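Local structure of serine protease inhibitor 1 (Coprinopsis cinerea, 3VWC) at residues P90-N95 and T138-F143; K82-T87 and F97-A102; G107-A112 and R123-A128. The protein probably inhibits serine-type endopeptidases and has a beta-trefoil fold. All coordinates share one frame; numbering follows the deposited sequence.

Contact 1 (P90-N95 and T138-F143); sequences PQHGEN and TELFTF
Leu140 with His92, and Phe143 with Asn95, make a loop-to-strand contact on the periphery of the beta-trefoil, where the loop between strands 84-88 and 96-101 meets residues 140-143. The touching parts run at only 19° to each other, yet the approach is uneven: the CA atoms of His92 and Leu140 are 8.2 Å apart, so side chains alone bridge that end, while the backbones meet at Asn95. The evidence at the His92 end is a CH-pi contact. Leu140 CD1 stands 3.6 Å from the centroid of the His92 imidazole and 15° off its normal, which places the methyl over the ring face, and the two side chains cross at about a right angle. On the opposite face of the ring lies CG of Gln91, so the imidazole is sandwiched between aliphatic carbons. Its rotation is further fixed at the polar end, where NE2 is hydrogen-bonded to the backbone N of Tyr135, a bond in which NE2 would accept, consistent with the imidazole proton lying on ND1. Leu140 CG lies anti to its own carbonyl carbon, an orientation that sends CD1 to the histidine and CD2 to within 4.0 Å of His92 CD2. Leu140 also packs on Val96 and Thr98 of strand 96-101. At the other end, Phe143 N donates to Asn95 O at 3.0 Å, and the C=O...N angle of 171° shows that the donor approaches almost head-on to the carbonyl. The same oxygen accepts a CA-H...O contact from Thr142 CA at 3.3 Å, and Thr142 CG2 packs against Asn95 CB. A water completes the junction, donating to Asn95 OD1 at 3.0 Å and to Phe143 O at 2.8 Å.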
loop_
_atom_site.group_PDB
_atom_site.type_symbol
_atom_site.label_atom_id
_atom_site.label_comp_id
_atom_site.label_asym_id
_atom_site.label_seq_id
_atom_site.Cartn_x
_atom_site.Cartn_y
_atom_site.Cartn_z
ATOM N N PRO A 90 13.665 8.311 5.045
ATOM C CA PRO A 90 13.652 9.648 5.687
ATOM C C PRO A 90 14.124 10.801 4.791
ATOM O O PRO A 90 13.771 11.944 5.035
ATOM C CB PRO A 90 14.682 9.517 6.811
ATOM C CG PRO A 90 14.883 8.093 7.036
ATOM C CD PRO A 90 14.490 7.327 5.783
ATOM N N GLN A 91 14.871 10.445 3.748
ATOM C CA GLN A 91 15.314 11.375 2.712
ATOM C C GLN A 91 14.154 11.922 1.914
ATOM O O GLN A 91 14.316 12.910 1.153
ATOM C CB GLN A 91 16.401 10.738 1.813
ATOM C CG GLN A 91 15.858 9.653 0.851
ATOM C CD GLN A 91 15.793 8.227 1.435
ATOM O OE1 GLN A 91 15.687 8.010 2.639
ATOM N NE2 GLN A 91 15.776 7.240 0.536
ATOM N N HIS A 92 12.975 11.283 2.068
ATOM C CA HIS A 92 11.759 11.711 1.371
ATOM C C HIS A 92 10.708 12.301 2.307
ATOM O O HIS A 92 9.582 12.621 1.885
ATOM C CB HIS A 92 11.142 10.576 0.529
ATOM C CG HIS A 92 12.004 10.131 -0.598
ATOM N ND1 HIS A 92 12.230 10.911 -1.714
ATOM C CD2 HIS A 92 12.635 8.957 -0.829
ATOM C CE1 HIS A 92 13.002 10.242 -2.557
ATOM N NE2 HIS A 92 13.276 9.063 -2.033
ATOM N N GLY A 93 11.041 12.323 3.588
ATOM C CA GLY A 93 10.175 12.918 4.613
ATOM C C GLY A 93 9.917 11.973 5.760
ATOM O O GLY A 93 10.104 10.750 5.638
ATOM N N GLU A 94 9.462 12.529 6.883
ATOM C CA GLU A 94 9.535 11.829 8.169
ATOM C C GLU A 94 8.732 10.527 8.274
ATOM O O GLU A 94 9.152 9.585 8.968
ATOM C CB GLU A 94 9.155 12.770 9.318
ATOM C CG GLU A 94 10.190 12.782 10.408
ATOM C CD GLU A 94 10.001 13.947 11.334
ATOM O OE1 GLU A 94 11.005 14.626 11.648
ATOM O OE2 GLU A 94 8.831 14.235 11.666
ATOM N N ASN A 95 7.541 10.532 7.674
ATOM C CA ASN A 95 6.559 9.440 7.770
ATOM C C ASN A 95 6.372 8.752 6.397
ATOM O O ASN A 95 5.295 8.214 6.083
ATOM C CB ASN A 95 5.230 10.041 8.240
ATOM C CG ASN A 95 5.302 10.539 9.657
ATOM O OD1 ASN A 95 5.891 9.898 10.521
ATOM N ND2 ASN A 95 4.780 11.736 9.882
ATOM N N THR A 138 5.986 7.682 -7.237
ATOM C CA THR A 138 5.128 6.541 -7.555
ATOM C C THR A 138 5.320 5.364 -6.580
ATOM O O THR A 138 4.449 4.494 -6.475
ATOM C CB THR A 138 5.471 6.045 -8.939
ATOM O OG1 THR A 138 6.875 5.744 -8.912
ATOM C CG2 THR A 138 5.147 7.141 -9.979
ATOM N N GLU A 139 6.422 5.347 -5.833
ATOM C CA GLU A 139 6.763 4.197 -4.982
ATOM C C GLU A 139 6.806 4.579 -3.513
ATOM O O GLU A 139 7.136 3.753 -2.679
ATOM C CB GLU A 139 8.146 3.635 -5.395
ATOM C CG GLU A 139 8.143 3.242 -6.887
ATOM C CD GLU A 139 9.477 2.718 -7.362
ATOM O OE1 GLU A 139 10.495 3.086 -6.697
ATOM O OE2 GLU A 139 9.529 2.078 -8.422
ATOM N N LEU A 140 6.369 5.811 -3.203
ATOM C CA LEU A 140 6.425 6.346 -1.830
ATOM C C LEU A 140 5.032 6.607 -1.256
ATOM O O LEU A 140 4.137 7.118 -1.966
ATOM C CB LEU A 140 7.254 7.647 -1.835
ATOM C CG LEU A 140 8.723 7.411 -2.287
ATOM C CD1 LEU A 140 9.317 8.808 -2.357
ATOM C CD2 LEU A 140 9.510 6.538 -1.279
ATOM N N PHE A 141 4.843 6.214 -0.007
ATOM C CA PHE A 141 3.573 6.367 0.688
ATOM C C PHE A 141 3.814 7.030 2.034
ATOM O O PHE A 141 4.724 6.656 2.742
ATOM C CB PHE A 141 2.999 4.962 0.868
ATOM C CG PHE A 141 2.705 4.322 -0.434
ATOM C CD1 PHE A 141 3.725 3.702 -1.158
ATOM C CD2 PHE A 141 1.509 4.563 -1.098
ATOM C CE1 PHE A 141 3.510 3.209 -2.455
ATOM C CE2 PHE A 141 1.291 4.046 -2.349
ATOM C CZ PHE A 141 2.289 3.424 -3.065
ATOM N N THR A 142 2.901 7.910 2.434
ATOM C CA THR A 142 2.932 8.487 3.770
ATOM C C THR A 142 2.012 7.732 4.707
ATOM O O THR A 142 0.805 7.585 4.392
ATOM C CB THR A 142 2.543 9.965 3.748
ATOM O OG1 THR A 142 3.394 10.665 2.842
ATOM C CG2 THR A 142 2.714 10.632 5.131
ATOM N N PHE A 143 2.563 7.115 5.742
ATOM C CA PHE A 143 1.762 6.369 6.738
ATOM C C PHE A 143 1.695 7.269 7.967
ATOM O O PHE A 143 2.733 7.535 8.594
ATOM C CB PHE A 143 2.451 5.073 7.152
ATOM C CG PHE A 143 2.230 3.921 6.218
ATOM C CD1 PHE A 143 2.751 3.920 4.912
ATOM C CD2 PHE A 143 1.537 2.802 6.649
ATOM C CE1 PHE A 143 2.602 2.806 4.062
ATOM C CE2 PHE A 143 1.371 1.703 5.825
ATOM C CZ PHE A 143 1.874 1.701 4.509
HETATM O O HOH W 1 4.655 7.111 10.533
#

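Contact 2 (K82-T87 and F97-A102); sequences KKWIVT and FTVVNA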
loop_
_atom_site.group_PDB
_atom_site.type_symbol
_atom_site.label_atom_id
_atom_site.label_comp_id
_atom_site.label_asym_id
_atom_site.label_seq_id
_atom_site.Cartn_x
_atom_site.Cartn_y
_atom_site.Cartn_z
ATOM N N LYS A 82 1.239 -12.522 1.735
ATOM C CA LYS A 82 0.659 -11.456 2.509
ATOM C C LYS A 82 1.639 -10.662 3.372
ATOM O O LYS A 82 1.246 -9.769 4.071
ATOM C CB LYS A 82 -0.455 -11.995 3.424
ATOM C CG LYS A 82 -1.560 -12.688 2.667
ATOM C CD LYS A 82 -2.769 -12.902 3.562
ATOM C CE LYS A 82 -3.833 -13.728 2.846
ATOM N NZ LYS A 82 -4.707 -14.412 3.838
ATOM N N LYS A 83 2.920 -11.007 3.328
ATOM C CA LYS A 83 3.901 -10.325 4.181
ATOM C C LYS A 83 4.637 -9.236 3.387
ATOM O O LYS A 83 5.006 -9.436 2.248
ATOM C CB LYS A 83 4.954 -11.348 4.682
ATOM C CG LYS A 83 4.507 -12.201 5.869
ATOM C CD LYS A 83 5.657 -13.183 6.251
ATOM C CE LYS A 83 5.340 -13.996 7.502
ATOM N NZ LYS A 83 6.568 -14.515 8.210
ATOM N N TRP A 84 4.761 -8.070 4.016
ATOM C CA TRP A 84 5.387 -6.857 3.402
ATOM C C TRP A 84 6.523 -6.309 4.268
ATOM O O TRP A 84 6.441 -6.328 5.525
ATOM C CB TRP A 84 4.322 -5.751 3.271
ATOM C CG TRP A 84 3.147 -6.201 2.420
ATOM C CD1 TRP A 84 2.015 -6.814 2.865
ATOM C CD2 TRP A 84 3.056 -6.155 0.992
ATOM N NE1 TRP A 84 1.193 -7.115 1.796
ATOM C CE2 TRP A 84 1.804 -6.719 0.632
ATOM C CE3 TRP A 84 3.903 -5.663 -0.026
ATOM C CZ2 TRP A 84 1.389 -6.854 -0.693
ATOM C CZ3 TRP A 84 3.479 -5.797 -1.381
ATOM C CH2 TRP A 84 2.197 -6.355 -1.685
ATOM N N ILE A 85 7.539 -5.812 3.569
ATOM C CA ILE A 85 8.685 -5.135 4.189
ATOM C C ILE A 85 8.379 -3.640 4.044
ATOM O O ILE A 85 8.189 -3.115 2.913
ATOM C CB ILE A 85 9.989 -5.525 3.463
ATOM C CG1 ILE A 85 10.216 -7.050 3.510
ATOM C CG2 ILE A 85 11.228 -4.741 4.030
ATOM C CD1 ILE A 85 10.313 -7.661 4.887
ATOM N N VAL A 86 8.232 -2.976 5.182
ATOM C CA VAL A 86 7.828 -1.589 5.224
ATOM C C VAL A 86 9.020 -0.773 5.725
ATOM O O VAL A 86 9.476 -0.977 6.853
ATOM C CB VAL A 86 6.578 -1.368 6.068
ATOM C CG1 VAL A 86 6.167 0.094 6.046
ATOM C CG2 VAL A 86 5.400 -2.284 5.577
ATOM N N THR A 87 9.565 0.091 4.861
ATOM C CA THR A 87 10.857 0.691 5.204
ATOM C C THR A 87 10.732 2.212 5.182
ATOM O O THR A 87 10.356 2.788 4.140
ATOM C CB THR A 87 11.900 0.281 4.155
ATOM O OG1 THR A 87 11.967 -1.164 4.051
ATOM C CG2 THR A 87 13.291 0.747 4.598
ATOM N N PHE A 97 7.435 5.934 3.406
ATOM C CA PHE A 97 7.861 4.527 3.364
ATOM C C PHE A 97 7.816 4.002 1.950
ATOM O O PHE A 97 6.952 4.412 1.155
ATOM C CB PHE A 97 6.875 3.678 4.206
ATOM C CG PHE A 97 6.906 4.016 5.676
ATOM C CD1 PHE A 97 6.142 5.077 6.178
ATOM C CD2 PHE A 97 7.743 3.310 6.538
ATOM C CE1 PHE A 97 6.236 5.442 7.530
ATOM C CE2 PHE A 97 7.683 3.571 7.932
ATOM C CZ PHE A 97 6.968 4.640 8.409
ATOM N N THR A 98 8.609 2.962 1.692
ATOM C CA THR A 98 8.305 1.990 0.616
ATOM C C THR A 98 7.673 0.741 1.229
ATOM O O THR A 98 7.843 0.449 2.422
ATOM C CB THR A 98 9.585 1.565 -0.148
ATOM O OG1 THR A 98 10.568 1.145 0.820
ATOM C CG2 THR A 98 10.145 2.795 -0.893
ATOM N N VAL A 99 6.916 0.012 0.396
ATOM C CA VAL A 99 6.219 -1.208 0.838
ATOM C C VAL A 99 6.550 -2.278 -0.182
ATOM O O VAL A 99 6.096 -2.192 -1.339
ATOM C CB VAL A 99 4.676 -0.996 0.911
ATOM C CG1 VAL A 99 4.026 -2.263 1.432
ATOM C CG2 VAL A 99 4.364 0.182 1.790
ATOM N N VAL A 100 7.380 -3.276 0.204
ATOM C CA VAL A 100 7.898 -4.268 -0.731
ATOM C C VAL A 100 7.530 -5.685 -0.283
ATOM O O VAL A 100 7.632 -6.021 0.877
ATOM C CB VAL A 100 9.448 -4.167 -0.877
ATOM C CG1 VAL A 100 9.966 -5.227 -1.844
ATOM C CG2 VAL A 100 9.783 -2.805 -1.475
ATOM N N ASN A 101 6.989 -6.490 -1.192
ATOM C CA ASN A 101 6.532 -7.816 -0.747
ATOM C C ASN A 101 7.744 -8.640 -0.263
ATOM O O ASN A 101 8.724 -8.760 -1.005
ATOM C CB ASN A 101 5.793 -8.543 -1.892
ATOM C CG ASN A 101 4.940 -9.657 -1.379
ATOM O OD1 ASN A 101 3.741 -9.473 -1.066
ATOM N ND2 ASN A 101 5.494 -10.857 -1.438
ATOM N N ALA A 102 7.578 -9.317 0.870
ATOM C CA ALA A 102 8.665 -10.114 1.466
ATOM C C ALA A 102 9.062 -11.341 0.634
ATOM O O ALA A 102 10.234 -11.763 0.662
ATOM C CB ALA A 102 8.294 -10.532 2.868
HETATM O O HOH W 2 10.288 -1.523 1.902
#
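This is the antiparallel beta hairpin of strands 84-88 and 96-101, whose short axes run at 160° and come within 4.4 Å. Ile85 and Val100 form a hydrogen-bonded pair: Ile85 N donates a hydrogen bond to Val100 O at 2.7 Å and Val100 N one to Ile85 O at 2.8 Å, both donors lying in the carbonyl plane. Thr87 and Thr98 make the next such pair. On their face one water bridges Ile85 O, to which it donates, and the hydroxyls Thr87 OG1 and Thr98 OG1; the latter also bonds Gln89. The other face is apolar. Val86 CG1, placed anti to its backbone N (chi1 -178°), reaches Phe97 CD2 at 3.6 Å, and Trp84 CE3 meets Val99 CG1 at 3.7 Å. Asn101 lies over one face of the indole, Trp84 CE3 being 3.4 Å from Asn101 N. Beyond the paired strands, Ala102 N bonds Lys83 O at 2.9 Å, from 36° out of the carbonyl plane. Trp84 NE1 is satisfied by Val64 O, and its ring meets Trp108 edge-to-face. Strand 96-101 is flanked on its other side by strand 141-145, while Trp84 and Val99 pack against Leu57 of strand 54-59.

Contact 3 (G107-A112 and R123-A128); sequences GWVVPA and RPLIAA
Arg123 lies across Val109 and Pro111 where strand 121-123 pairs with strand 107-109, a short two-stranded antiparallel sheet of the beta-trefoil. Its CB begins the contact, 4.1 Å from Val109 CG2. The chain then leaves with CG anti to the carbonyl carbon and bends at chi3 (-143°), which folds the guanidinium over the valine. NE comes near Val109 CG1, and Arg123 CZ sits 3.8 Å from that same methyl. CG1 is centred over one face of the guanidinium, and the flat group rests on the methyl; the two side chains cross at about a right angle. Farther out, Arg123 NH2 approaches Pro111 CG at 3.9 Å, this time near the guanidinium plane, so the proline ring meets an edge. The polar end has its strongest partner nearby: NH2 forms a salt bridge with Glu121 OE1.

The backbone pairing holds the arginine's root in place. Gly107 N donates to Arg123 O at 2.7 Å, with the donor 50° above the carbonyl plane, whereas Arg123 N returns a bond to Gly107 O at 2.9 Å, tilted only 17°. Leu125, two residues on, turns its tip back to the strand: Leu125 CG packs at 4.1 Å on the CA of Gly107, which has no side chain, and Leu125 CD2 packs on Val109 CG2 at 3.7 Å. Leu125 also touches Thr98 and Val100. The two branches of Val109 are divided between Arg123, which takes CG1, and Leu125, which takes CG2. The chemistry implies a division of labour: the carbons and the flat face of an exposed arginine screen a buried valine, while its charge is probably balanced by the salt bridge from NH2 to Glu121.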
loop_
_atom_site.group_PDB
_atom_site.type_symbol
_atom_site.label_atom_id
_atom_site.label_comp_id
_atom_site.label_asym_id
_atom_site.label_seq_id
_atom_site.Cartn_x
_atom_site.Cartn_y
_atom_site.Cartn_z
ATOM N N GLY A 107 7.012 -4.229 -5.130
ATOM C CA GLY A 107 6.515 -3.273 -4.157
ATOM C C GLY A 107 5.313 -2.468 -4.681
ATOM O O GLY A 107 5.026 -2.494 -5.883
ATOM N N TRP A 108 4.688 -1.695 -3.793
ATOM C CA TRP A 108 3.516 -0.911 -4.171
ATOM C C TRP A 108 3.974 0.199 -5.124
ATOM O O TRP A 108 4.937 0.947 -4.808
ATOM C CB TRP A 108 2.866 -0.296 -2.959
ATOM C CG TRP A 108 2.193 -1.220 -1.968
ATOM C CD1 TRP A 108 2.269 -2.594 -1.908
ATOM C CD2 TRP A 108 1.400 -0.795 -0.896
ATOM N NE1 TRP A 108 1.515 -3.046 -0.855
ATOM C CE2 TRP A 108 1.003 -1.964 -0.185
ATOM C CE3 TRP A 108 1.001 0.481 -0.413
ATOM C CZ2 TRP A 108 0.215 -1.885 0.976
ATOM C CZ3 TRP A 108 0.187 0.549 0.746
ATOM C CH2 TRP A 108 -0.207 -0.641 1.412
ATOM N N VAL A 109 3.178 0.417 -6.163
ATOM C CA VAL A 109 3.436 1.494 -7.123
ATOM C C VAL A 109 2.113 2.156 -7.560
ATOM O O VAL A 109 1.126 1.486 -7.944
ATOM C CB VAL A 109 4.151 0.973 -8.408
ATOM C CG1 VAL A 109 4.349 2.095 -9.424
ATOM C CG2 VAL A 109 5.502 0.356 -8.042
ATOM N N VAL A 110 2.027 3.481 -7.401
ATOM C CA VAL A 110 0.892 4.245 -7.967
ATOM C C VAL A 110 1.470 4.976 -9.183
ATOM O O VAL A 110 2.371 5.818 -9.030
ATOM C CB VAL A 110 0.369 5.267 -6.932
ATOM C CG1 VAL A 110 -0.665 6.264 -7.601
ATOM C CG2 VAL A 110 -0.302 4.527 -5.821
ATOM N N PRO A 111 1.019 4.631 -10.412
ATOM C CA PRO A 111 1.588 5.339 -11.578
ATOM C C PRO A 111 1.386 6.850 -11.499
ATOM O O PRO A 111 0.382 7.354 -10.954
ATOM C CB PRO A 111 0.796 4.775 -12.767
ATOM C CG PRO A 111 0.215 3.462 -12.292
ATOM C CD PRO A 111 -0.007 3.620 -10.800
ATOM N N ALA A 112 2.298 7.579 -12.142
ATOM C CA ALA A 112 2.274 9.049 -11.991
ATOM C C ALA A 112 1.036 9.645 -12.576
ATOM O O ALA A 112 0.532 10.685 -12.093
ATOM C CB ALA A 112 3.531 9.677 -12.558
ATOM N N ARG A 123 5.021 -4.077 -8.312
ATOM C CA ARG A 123 6.053 -4.225 -9.376
ATOM C C ARG A 123 7.434 -4.167 -8.739
ATOM O O ARG A 123 7.601 -3.525 -7.715
ATOM C CB ARG A 123 6.033 -2.989 -10.313
ATOM C CG ARG A 123 4.759 -2.664 -11.048
ATOM C CD ARG A 123 5.140 -1.657 -12.137
ATOM N NE ARG A 123 4.142 -0.622 -12.368
ATOM C CZ ARG A 123 4.413 0.569 -12.916
ATOM N NH1 ARG A 123 5.651 0.870 -13.290
ATOM N NH2 ARG A 123 3.445 1.450 -13.137
ATOM N N PRO A 124 8.475 -4.642 -9.448
ATOM C CA PRO A 124 9.821 -4.361 -8.918
ATOM C C PRO A 124 10.022 -2.853 -8.742
ATOM O O PRO A 124 9.742 -2.095 -9.672
ATOM C CB PRO A 124 10.764 -4.860 -10.027
ATOM C CG PRO A 124 9.953 -5.737 -10.890
ATOM C CD PRO A 124 8.497 -5.391 -10.722
ATOM N N LEU A 125 10.587 -2.425 -7.614
ATOM C CA LEU A 125 10.826 -0.991 -7.428
ATOM C C LEU A 125 12.087 -0.553 -8.124
ATOM O O LEU A 125 13.101 -1.306 -8.155
ATOM C CB LEU A 125 10.928 -0.624 -5.960
ATOM C CG LEU A 125 9.670 -0.888 -5.107
ATOM C CD1 LEU A 125 9.818 -0.154 -3.796
ATOM C CD2 LEU A 125 8.395 -0.377 -5.884
ATOM N N ILE A 126 12.051 0.671 -8.619
ATOM C CA ILE A 126 13.255 1.303 -9.170
ATOM C C ILE A 126 13.640 2.506 -8.325
ATOM O O ILE A 126 12.809 3.060 -7.587
ATOM C CB ILE A 126 13.087 1.718 -10.633
ATOM C CG1 ILE A 126 11.992 2.778 -10.817
ATOM C CG2 ILE A 126 12.796 0.442 -11.504
ATOM C CD1 ILE A 126 11.885 3.286 -12.273
ATOM N N ALA A 127 14.905 2.924 -8.422
ATOM C CA ALA A 127 15.356 4.075 -7.657
ATOM C C ALA A 127 16.603 4.604 -8.341
ATOM O O ALA A 127 17.261 3.868 -9.092
ATOM C CB ALA A 127 15.659 3.674 -6.216
ATOM N N ALA A 128 16.814 5.910 -8.215
ATOM C CA ALA A 128 18.077 6.532 -8.684
ATOM C C ALA A 128 19.216 5.867 -7.929
ATOM O O ALA A 128 19.136 5.603 -6.708
ATOM C CB ALA A 128 18.085 8.038 -8.390
#

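Overall arrangement
Contact 2 lies deepest, its centre about 8 Å from the chain centre, whereas contacts 1 and 3 lie 12 and 11 Å out and involve loops. Contacts 1 and 2 share one sheet, since strand 141-145 neighbours strand 96-101, and Phe141 O probably bonds Phe97 N at 2.9 Å. Contact 3 belongs to a separate two-stranded sheet, joined to contact 2 by a probable Val99 O to Trp108 N bond of 2.9 Å and to contact 1 through Glu139. The chemistry follows place: regular backbone pairing over an aromatic and aliphatic face in contact 2, one backbone bond with a CH-pi contact in contact 1, and a two-bond bridge beside a guanidinium laid on valine in contact 3.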